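Local coordinates for protein putative hydrolase (Agrobacterium vitis, PDB 3LLC) that probably acts as a serine hydrolase of the alpha/beta hydrolase family, removing fatty acyl groups from protein thioesters and possibly cleaving acyl-glucuronide esters, at residues Q213-A216 with P221-H224. Residues are numbered along the deposited sequence; the frame is centred on the assembly and turned at random.
Sequences QGMA and PYQH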
loop_
_atom_site.group_PDB
_atom_site.type_symbol
_atom_site.label_atom_id
_atom_site.label_comp_id
_atom_site.label_asym_id
_atom_site.label_seq_id
_atom_site.Cartn_x
_atom_site.Cartn_y
_atom_site.Cartn_z
ATOM N N GLN A 213 -14.025 -1.376 -2.165
ATOM C CA GLN A 213 -14.165 0.086 -2.166
ATOM C C GLN A 213 -15.541 0.503 -1.631
ATOM O O GLN A 213 -16.617 0.006 -2.065
ATOM C CB GLN A 213 -13.963 0.614 -3.599
ATOM C CG GLN A 213 -14.259 2.089 -3.807
ATOM C CD GLN A 213 -13.184 3.002 -3.225
ATOM O OE1 GLN A 213 -11.973 2.820 -3.461
ATOM N NE2 GLN A 213 -13.631 4.018 -2.483
ATOM N N GLY A 214 -15.525 1.442 -0.686
ATOM C CA GLY A 214 -16.760 1.994 -0.158
ATOM C C GLY A 214 -17.305 3.134 -1.007
ATOM O O GLY A 214 -16.530 3.926 -1.571
HETATM N N MSE A 215 -18.628 3.242 -1.092
HETATM C CA MSE A 215 -19.251 4.334 -1.850
HETATM C C MSE A 215 -19.565 5.564 -0.947
HETATM O O MSE A 215 -20.085 6.554 -1.417
HETATM C CB MSE A 215 -20.492 3.851 -2.612
HETATM C CG MSE A 215 -20.216 2.641 -3.558
HETATM SE SE MSE A 215 -21.751 2.045 -4.488
HETATM C CE MSE A 215 -21.927 3.431 -5.806
ATOM N N ALA A 216 -19.314 5.442 0.350
ATOM C CA ALA A 216 -19.403 6.592 1.277
ATOM C C ALA A 216 -18.000 7.024 1.764
ATOM O O ALA A 216 -17.815 7.489 2.896
ATOM C CB ALA A 216 -20.328 6.239 2.467
ATOM N N PRO A 221 -12.797 8.821 -3.723
ATOM C CA PRO A 221 -14.135 8.641 -4.299
ATOM C C PRO A 221 -14.239 7.273 -4.964
ATOM O O PRO A 221 -13.255 6.840 -5.554
ATOM C CB PRO A 221 -14.248 9.740 -5.362
ATOM C CG PRO A 221 -13.034 10.565 -5.262
ATOM C CD PRO A 221 -12.061 9.937 -4.339
ATOM N N TYR A 222 -15.388 6.610 -4.862
ATOM C CA TYR A 222 -15.506 5.260 -5.442
ATOM C C TYR A 222 -15.254 5.288 -6.964
ATOM O O TYR A 222 -14.829 4.285 -7.538
ATOM C CB TYR A 222 -16.865 4.618 -5.111
ATOM C CG TYR A 222 -18.019 5.170 -5.889
ATOM C CD1 TYR A 222 -18.366 4.637 -7.140
ATOM C CD2 TYR A 222 -18.797 6.225 -5.387
ATOM C CE1 TYR A 222 -19.405 5.167 -7.869
ATOM C CE2 TYR A 222 -19.845 6.753 -6.121
ATOM C CZ TYR A 222 -20.149 6.208 -7.360
ATOM O OH TYR A 222 -21.186 6.724 -8.095
ATOM N N GLN A 223 -15.539 6.427 -7.606
ATOM C CA GLN A 223 -15.271 6.612 -9.062
ATOM C C GLN A 223 -13.776 6.383 -9.401
ATOM O O GLN A 223 -13.423 6.018 -10.552
ATOM C CB GLN A 223 -15.707 8.010 -9.527
ATOM C CG GLN A 223 -17.243 8.284 -9.448
ATOM C CD GLN A 223 -17.732 8.901 -8.113
ATOM O OE1 GLN A 223 -17.094 8.774 -7.048
ATOM N NE2 GLN A 223 -18.918 9.527 -8.171
ATOM N N HIS A 224 -12.892 6.622 -8.412
ATOM C CA HIS A 224 -11.447 6.394 -8.587
ATOM C C HIS A 224 -11.157 4.891 -8.785
ATOM O O HIS A 224 -10.237 4.526 -9.568
ATOM C CB HIS A 224 -10.676 6.935 -7.386
ATOM C CG HIS A 224 -9.230 7.220 -7.649
ATOM N ND1 HIS A 224 -8.812 8.171 -8.564
ATOM C CD2 HIS A 224 -8.106 6.704 -7.093
ATOM C CE1 HIS A 224 -7.485 8.213 -8.565
ATOM N NE2 HIS A 224 -7.030 7.331 -7.686
#
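The Y222 ring carries M215 on one face and Q223 on the other, and the Q213 amide plane is turned 46° from it. From M215, the selenomethionine methyl CE lies 3.7 Å from the ring centroid, a CH-pi contact reaching closest to CZ. Atom SE stands farther out above the same face, completing a Met-aromatic contact. The M215 side chain runs extended through CG and bends at its last torsion (chi3 75°), which turns CE over the ring. On the opposite face the amide oxygen OE1 of Q223 sits toward the rim, 3.4 Å above the ring plane. At the base of the ring, Y222 CB lies 3.6 Å from G214 O and 3.9 Å from Q213 CG. Q213 NE2 comes within 3.7 Å of Y222 CA. NE2 also gives G214 O a nearly straight hydrogen bond (3.0 Å, 163°) on a carbonyl lone pair; its other N-H is left to weak, probably shared bonds to V220 O and D217 OD2. D217 probably forms a Ser-His-Asp triad with S114 and H247. The contact packs the end of strand 209-214 and the following M215 against the first turn of helix 222-230, closing the short acid-bearing turn, as that triad would have it, of an alpha/beta hydrolase beta-alpha-beta unit.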